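Dihydropteroate synthase (Stenotrophomonas maltophilia, PDB 7L6P) probably catalyses the condensation of 4-aminobenzoate with 6-hydroxymethyl-7,8-dihydropterin diphosphate to form 7,8-dihydropteroate, a step of folate biosynthesis that uses magnesium. Local coordinates at residues L151-G156 with F203-A208; L199-G204 with M227-S232. All blocks are in the same frame, centred on the assembly; numbering follows the deposited sequence.

Contact 1 of 2, residues L151-G156 with F203-A208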
ATOM      1  N   LEU A 151       4.339   2.946 -25.148  1.00 51.90           N
ATOM      2  CA  LEU A 151       3.231   2.450 -25.947  1.00 51.70           C
ATOM      3  C   LEU A 151       2.132   1.995 -24.992  1.00 54.52           C
ATOM      4  O   LEU A 151       2.256   0.956 -24.332  1.00 53.86           O
ATOM      5  CB  LEU A 151       3.673   1.317 -26.862  1.00 50.05           C
ATOM      6  CG  LEU A 151       4.867   1.650 -27.767  1.00 52.90           C
ATOM      7  CD1 LEU A 151       5.247   0.456 -28.654  1.00 46.16           C
ATOM      8  CD2 LEU A 151       4.614   2.904 -28.595  1.00 52.00           C
ATOM      9  N   MET A 152       1.060   2.770 -24.921  1.00 52.44           N
ATOM     10  CA  MET A 152      -0.074   2.405 -24.092  1.00 53.29           C
ATOM     11  C   MET A 152      -1.102   1.647 -24.918  1.00 50.38           C
ATOM     12  O   MET A 152      -1.197   1.817 -26.136  1.00 48.98           O
ATOM     13  CB  MET A 152      -0.723   3.640 -23.479  1.00 50.64           C
ATOM     14  CG  MET A 152      -1.518   3.309 -22.234  1.00 53.36           C
ATOM     15  SD  MET A 152      -2.425   4.712 -21.563  1.00 53.24           S
ATOM     16  CE  MET A 152      -3.866   4.680 -22.622  1.00 52.52           C
ATOM     17  N   HIS A 153      -1.856   0.787 -24.244  1.00 50.27           N
ATOM     18  CA  HIS A 153      -3.026   0.150 -24.823  1.00 49.40           C
ATOM     19  C   HIS A 153      -4.265   0.906 -24.379  1.00 52.96           C
ATOM     20  O   HIS A 153      -4.429   1.197 -23.186  1.00 51.56           O
ATOM     21  CB  HIS A 153      -3.168  -1.310 -24.405  1.00 48.70           C
ATOM     22  CG  HIS A 153      -4.460  -1.927 -24.850  1.00 50.27           C
ATOM     23  ND1 HIS A 153      -5.641  -1.790 -24.147  1.00 53.30           N
ATOM     24  CD2 HIS A 153      -4.761  -2.658 -25.951  1.00 47.24           C
ATOM     25  CE1 HIS A 153      -6.613  -2.416 -24.790  1.00 53.76           C
ATOM     26  NE2 HIS A 153      -6.104  -2.950 -25.889  1.00 54.00           N
ATOM     27  N   MET A 154      -5.112   1.242 -25.343  1.00 54.85           N
ATOM     28  CA  MET A 154      -6.476   1.672 -25.068  1.00 54.01           C
ATOM     29  C   MET A 154      -7.402   1.139 -26.142  1.00 56.77           C
ATOM     30  O   MET A 154      -7.043   1.080 -27.317  1.00 54.62           O
ATOM     31  CB  MET A 154      -6.600   3.191 -24.993  1.00 54.28           C
ATOM     32  CG  MET A 154      -6.214   3.931 -26.258  1.00 57.90           C
ATOM     33  SD  MET A 154      -6.756   5.651 -26.235  1.00 69.43           S
ATOM     34  CE  MET A 154      -8.507   5.362 -26.316  1.00 67.54           C
ATOM     35  N   GLN A 155      -8.588   0.737 -25.716  1.00 62.32           N
ATOM     36  CA  GLN A 155      -9.704   0.480 -26.607  1.00 62.82           C
ATOM     37  C   GLN A 155     -10.430   1.804 -26.800  1.00 64.05           C
ATOM     38  O   GLN A 155     -10.666   2.519 -25.830  1.00 63.68           O
ATOM     39  CB  GLN A 155     -10.625  -0.578 -26.006  1.00 62.90           C
ATOM     40  CG  GLN A 155     -11.243  -1.513 -27.018  1.00 69.42           C
ATOM     41  CD  GLN A 155     -12.017  -2.653 -26.374  1.00 70.80           C
ATOM     42  OE1 GLN A 155     -11.673  -3.824 -26.547  1.00 71.97           O
ATOM     43  NE2 GLN A 155     -13.072  -2.319 -25.637  1.00 72.57           N
ATOM     44  N   GLY A 156     -10.679   2.179 -28.045  1.00 67.42           N
ATOM     45  CA  GLY A 156     -11.282   3.457 -28.361  1.00 61.48           C
ATOM     46  C   GLY A 156     -10.290   4.421 -28.984  1.00 63.56           C
ATOM     47  O   GLY A 156      -9.179   4.059 -29.375  1.00 66.36           O
ATOM     48  N   PHE A 203      -8.523   2.583 -19.491  1.00 57.00           N
ATOM     49  CA  PHE A 203      -8.766   3.088 -20.844  1.00 58.92           C
ATOM     50  C   PHE A 203      -9.423   1.993 -21.681  1.00 58.48           C
ATOM     51  O   PHE A 203      -8.746   1.113 -22.222  1.00 58.93           O
ATOM     52  CB  PHE A 203      -7.462   3.556 -21.474  1.00 56.08           C
ATOM     53  CG  PHE A 203      -6.940   4.849 -20.912  1.00 57.98           C
ATOM     54  CD1 PHE A 203      -7.445   6.067 -21.360  1.00 54.07           C
ATOM     55  CD2 PHE A 203      -5.925   4.848 -19.947  1.00 52.72           C
ATOM     56  CE1 PHE A 203      -6.951   7.265 -20.877  1.00 51.95           C
ATOM     57  CE2 PHE A 203      -5.419   6.043 -19.466  1.00 52.34           C
ATOM     58  CZ  PHE A 203      -5.948   7.259 -19.921  1.00 52.91           C
ATOM     59  N   GLY A 204     -10.741   2.055 -21.796  1.00 57.09           N
ATOM     60  CA  GLY A 204     -11.495   1.013 -22.456  1.00 57.46           C
ATOM     61  C   GLY A 204     -11.503  -0.256 -21.639  1.00 57.41           C
ATOM     62  O   GLY A 204     -11.426  -1.350 -22.210  1.00 56.26           O
ATOM     63  N   LYS A 205     -11.639  -0.138 -20.310  1.00 57.00           N
ATOM     64  CA  LYS A 205     -11.588  -1.298 -19.431  1.00 54.23           C
ATOM     65  C   LYS A 205     -12.529  -1.130 -18.251  1.00 50.28           C
ATOM     66  O   LYS A 205     -12.564  -0.072 -17.617  1.00 52.58           O
ATOM     67  CB  LYS A 205     -10.161  -1.526 -18.917  1.00 53.85           C
ATOM     68  CG  LYS A 205      -9.233  -2.102 -19.967  1.00 53.30           C
ATOM     69  CD  LYS A 205      -7.827  -1.547 -19.814  1.00 54.42           C
ATOM     70  CE  LYS A 205      -6.989  -1.837 -21.051  1.00 51.01           C
ATOM     71  NZ  LYS A 205      -6.432  -0.587 -21.641  1.00 49.45           N
ATOM     72  N   THR A 206     -13.268  -2.190 -17.940  1.00 48.95           N
ATOM     73  CA  THR A 206     -14.015  -2.217 -16.697  1.00 47.42           C
ATOM     74  C   THR A 206     -13.069  -2.379 -15.509  1.00 51.74           C
ATOM     75  O   THR A 206     -11.866  -2.654 -15.655  1.00 49.13           O
ATOM     76  CB  THR A 206     -15.014  -3.373 -16.683  1.00 49.75           C
ATOM     77  OG1 THR A 206     -14.290  -4.619 -16.691  1.00 50.79           O
ATOM     78  CG2 THR A 206     -15.989  -3.296 -17.823  1.00 43.38           C
ATOM     79  N   THR A 207     -13.624  -2.222 -14.301  1.00 48.76           N
ATOM     80  CA  THR A 207     -12.816  -2.518 -13.122  1.00 47.71           C
ATOM     81  C   THR A 207     -12.339  -3.966 -13.148  1.00 47.13           C
ATOM     82  O   THR A 207     -11.190  -4.252 -12.796  1.00 48.05           O
ATOM     83  CB  THR A 207     -13.598  -2.232 -11.841  1.00 49.39           C
ATOM     84  OG1 THR A 207     -13.909  -0.840 -11.776  1.00 50.26           O
ATOM     85  CG2 THR A 207     -12.788  -2.642 -10.607  1.00 47.45           C
ATOM     86  N   ALA A 208     -13.190  -4.884 -13.610  1.00 48.46           N
ATOM     87  CA  ALA A 208     -12.810  -6.293 -13.701  1.00 47.66           C
ATOM     88  C   ALA A 208     -11.648  -6.482 -14.666  1.00 45.68           C
ATOM     89  O   ALA A 208     -10.701  -7.216 -14.371  1.00 47.11           O
ATOM     90  CB  ALA A 208     -14.011  -7.144 -14.132  1.00 46.83           C
TER
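Over one face of the Phe203 ring lies the methyl CE of Met152, whereas the His153 ring is met at its edge by Lys205 NZ. The contact joins the end of strand 149-152 and the loop it runs into with the loop that follows strand 195-198, at the C-terminal end of the TIM barrel, beside the active site that holds a bound imidazole near Met152. Met152 CE stands 3.7 Å from the Phe203 ring centroid, 24° off the normal and displaced toward the rim, which makes it a CH-pi contact; SD is more oblique at 4.4 Å from that centroid, completing a Met-aromatic pair. The bend at chi3 (82°) folds CE over the ring, and the two side chains cross at about a right angle. Met154 CB packs 3.6 Å from Phe203 CB. On the polar side, Lys205 NZ donates to His153 ND1 (2.9 Å) in the plane of the His153 ring, and Phe177 meets that ring edge-to-face. NZ also bonds to backbone carbonyls, including those of Leu199 and Gly200, so several acceptors fix the end of the lysine. Lys205 NZ also donates to Phe203 O at 2.9 Å, with a C=O...N angle of 139° and tilted from the carbonyl plane.

Contact 2 of 2, residues L199-G204 with M227-S232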
ATOM      1  N   LEU A 199      -0.035  -0.764 -19.786  1.00 48.79           N
ATOM      2  CA  LEU A 199      -1.239  -1.560 -19.997  1.00 48.03           C
ATOM      3  C   LEU A 199      -2.486  -0.696 -20.135  1.00 48.87           C
ATOM      4  O   LEU A 199      -3.525  -1.198 -20.582  1.00 51.38           O
ATOM      5  CB  LEU A 199      -1.395  -2.584 -18.868  1.00 48.96           C
ATOM      6  CG  LEU A 199      -0.250  -3.604 -18.715  1.00 52.29           C
ATOM      7  CD1 LEU A 199      -0.561  -4.639 -17.645  1.00 45.03           C
ATOM      8  CD2 LEU A 199       0.076  -4.290 -20.072  1.00 51.48           C
ATOM      9  N   GLY A 200      -2.409   0.586 -19.771  1.00 48.33           N
ATOM     10  CA  GLY A 200      -3.517   1.506 -19.923  1.00 50.20           C
ATOM     11  C   GLY A 200      -4.691   1.164 -19.030  1.00 50.32           C
ATOM     12  O   GLY A 200      -5.826   1.059 -19.499  1.00 49.19           O
ATOM     13  N   PHE A 201      -4.444   0.982 -17.735  1.00 52.42           N
ATOM     14  CA  PHE A 201      -5.547   0.743 -16.815  1.00 51.31           C
ATOM     15  C   PHE A 201      -6.604   1.831 -16.950  1.00 48.49           C
ATOM     16  O   PHE A 201      -6.280   3.014 -17.049  1.00 50.82           O
ATOM     17  CB  PHE A 201      -5.026   0.679 -15.386  1.00 49.54           C
ATOM     18  CG  PHE A 201      -4.096  -0.459 -15.134  1.00 49.69           C
ATOM     19  CD1 PHE A 201      -4.576  -1.756 -15.131  1.00 47.22           C
ATOM     20  CD2 PHE A 201      -2.758  -0.234 -14.839  1.00 50.44           C
ATOM     21  CE1 PHE A 201      -3.735  -2.808 -14.872  1.00 46.26           C
ATOM     22  CE2 PHE A 201      -1.903  -1.285 -14.591  1.00 46.81           C
ATOM     23  CZ  PHE A 201      -2.390  -2.571 -14.607  1.00 47.34           C
ATOM     24  N   GLY A 202      -7.870   1.422 -16.997  1.00 48.36           N
ATOM     25  CA  GLY A 202      -8.974   2.361 -17.087  1.00 48.81           C
ATOM     26  C   GLY A 202      -9.386   2.766 -18.494  1.00 54.20           C
ATOM     27  O   GLY A 202     -10.518   3.222 -18.686  1.00 61.31           O
ATOM     28  N   PHE A 203      -8.523   2.583 -19.491  1.00 57.00           N
ATOM     29  CA  PHE A 203      -8.766   3.088 -20.844  1.00 58.92           C
ATOM     30  C   PHE A 203      -9.423   1.993 -21.681  1.00 58.48           C
ATOM     31  O   PHE A 203      -8.746   1.113 -22.222  1.00 58.93           O
ATOM     32  CB  PHE A 203      -7.462   3.556 -21.474  1.00 56.08           C
ATOM     33  CG  PHE A 203      -6.940   4.849 -20.912  1.00 57.98           C
ATOM     34  CD1 PHE A 203      -7.445   6.067 -21.360  1.00 54.07           C
ATOM     35  CD2 PHE A 203      -5.925   4.848 -19.947  1.00 52.72           C
ATOM     36  CE1 PHE A 203      -6.951   7.265 -20.877  1.00 51.95           C
ATOM     37  CE2 PHE A 203      -5.419   6.043 -19.466  1.00 52.34           C
ATOM     38  CZ  PHE A 203      -5.948   7.259 -19.921  1.00 52.91           C
ATOM     39  N   GLY A 204     -10.741   2.055 -21.796  1.00 57.09           N
ATOM     40  CA  GLY A 204     -11.495   1.013 -22.456  1.00 57.46           C
ATOM     41  C   GLY A 204     -11.503  -0.256 -21.639  1.00 57.41           C
ATOM     42  O   GLY A 204     -11.426  -1.350 -22.210  1.00 56.26           O
ATOM     43  N   MET A 227       7.891  -1.633 -18.156  1.00 51.33           N
ATOM     44  CA  MET A 227       6.454  -1.522 -18.040  1.00 50.23           C
ATOM     45  C   MET A 227       6.116  -0.377 -17.101  1.00 51.46           C
ATOM     46  O   MET A 227       6.598  -0.334 -15.964  1.00 50.56           O
ATOM     47  CB  MET A 227       5.842  -2.825 -17.532  1.00 50.02           C
ATOM     48  CG  MET A 227       4.302  -2.796 -17.491  1.00 48.43           C
ATOM     49  SD  MET A 227       3.600  -4.448 -17.370  1.00 47.98           S
ATOM     50  CE  MET A 227       4.550  -5.064 -15.948  1.00 48.52           C
ATOM     51  N   LEU A 228       5.277   0.533 -17.576  1.00 49.29           N
ATOM     52  CA  LEU A 228       4.794   1.649 -16.796  1.00 50.06           C
ATOM     53  C   LEU A 228       3.355   1.368 -16.384  1.00 55.84           C
ATOM     54  O   LEU A 228       2.534   0.934 -17.208  1.00 52.58           O
ATOM     55  CB  LEU A 228       4.892   2.936 -17.618  1.00 52.37           C
ATOM     56  CG  LEU A 228       4.407   4.251 -16.995  1.00 56.49           C
ATOM     57  CD1 LEU A 228       5.194   5.438 -17.568  1.00 57.24           C
ATOM     58  CD2 LEU A 228       2.914   4.441 -17.244  1.00 54.61           C
ATOM     59  N   ALA A 229       3.033   1.647 -15.120  1.00 53.39           N
ATOM     60  CA  ALA A 229       1.689   1.392 -14.613  1.00 47.93           C
ATOM     61  C   ALA A 229       1.138   2.673 -14.025  1.00 52.53           C
ATOM     62  O   ALA A 229       1.815   3.343 -13.234  1.00 53.65           O
ATOM     63  CB  ALA A 229       1.671   0.278 -13.566  1.00 48.47           C
ATOM     64  N   GLY A 230      -0.080   3.018 -14.427  1.00 54.90           N
ATOM     65  CA  GLY A 230      -0.768   4.168 -13.896  1.00 51.27           C
ATOM     66  C   GLY A 230      -2.196   3.856 -13.502  1.00 57.26           C
ATOM     67  O   GLY A 230      -3.039   3.569 -14.368  1.00 53.08           O
ATOM     68  N   LEU A 231      -2.471   3.882 -12.190  1.00 53.01           N
ATOM     69  CA  LEU A 231      -3.819   3.693 -11.673  1.00 51.54           C
ATOM     70  C   LEU A 231      -4.204   4.812 -10.715  1.00 52.81           C
ATOM     71  O   LEU A 231      -5.163   4.661  -9.961  1.00 53.89           O
ATOM     72  CB  LEU A 231      -3.960   2.360 -10.943  1.00 52.43           C
ATOM     73  CG  LEU A 231      -3.715   1.030 -11.631  1.00 55.92           C
ATOM     74  CD1 LEU A 231      -2.365   0.489 -11.177  1.00 53.31           C
ATOM     75  CD2 LEU A 231      -4.824   0.054 -11.285  1.00 55.61           C
ATOM     76  N   SER A 232      -3.481   5.925 -10.731  1.00 55.54           N
ATOM     77  CA  SER A 232      -3.636   6.953  -9.709  1.00 54.35           C
ATOM     78  C   SER A 232      -5.055   7.522  -9.703  1.00 54.12           C
ATOM     79  O   SER A 232      -5.509   8.096 -10.698  1.00 52.92           O
ATOM     80  CB  SER A 232      -2.605   8.060  -9.927  1.00 51.23           C
ATOM     81  OG  SER A 232      -2.675   9.037  -8.898  1.00 54.06           O
TER
HETATM   82  O   HOH W   1       0.851  -0.811 -16.947  1.00 46.24           O
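Phe201 and Leu231 form the tight part of the contact. Leu231 CG comes within 3.6 Å of Phe201 CD2, and Leu231 CD2 lies over one ring face, 4.2 Å from the centroid and 21° off the normal, the geometry of a CH-pi contact. At the ring edge, near its plane, are Ala229 CB, 4.0 Å from Phe201 CE2, and the carbonyl oxygen of Gly230, which is 3.7 Å from Phe201 CB. With CG anti to its own carbonyl carbon (chi1 -64°), Phe201 sends the ring toward 227-232, and Asn210, Leu213 and Leu214 of helix 207-215 also touch it. These groups sit at the C-terminal ends of neighbouring strands of the TIM barrel: 199-204 follows strand 195-198, and 227-232 carries the next strand into its loop. A type II turn from Gly200 to Phe203, closed by Phe203 N to Gly200 O at 3.1 Å, places Phe201 at its second position and Gly202, with positive phi, at its third. Packing is looser at the Leu199 end, where Leu199 CG is 4.2 Å from Met227 SD. There the backbones do not bond directly: a water accepts from Leu199 N at 3.0 Å, but its approach to Leu228 O is doubtfully short.

Overall arrangement
From the N terminus, the chain first reaches these contacts on barrel strand 149-152. Contact 1 closes across the 46 residues between its segments, which include helix 170-188 and strand 195-198, and ends where helix 207-215 begins. Contact 2 starts before that closure is complete, at 199, and spans 22 residues to reach strand 227-229. The two closures therefore cross rather than nest, sharing Phe203 and Gly204, with their centres about 7 Å apart. Met152 CG also packs 3.5 Å from Gly200 CA, linking them directly. The loop after strand 195-198 is thus held on one flank by the preceding barrel strand's loop and on the other by the following strand.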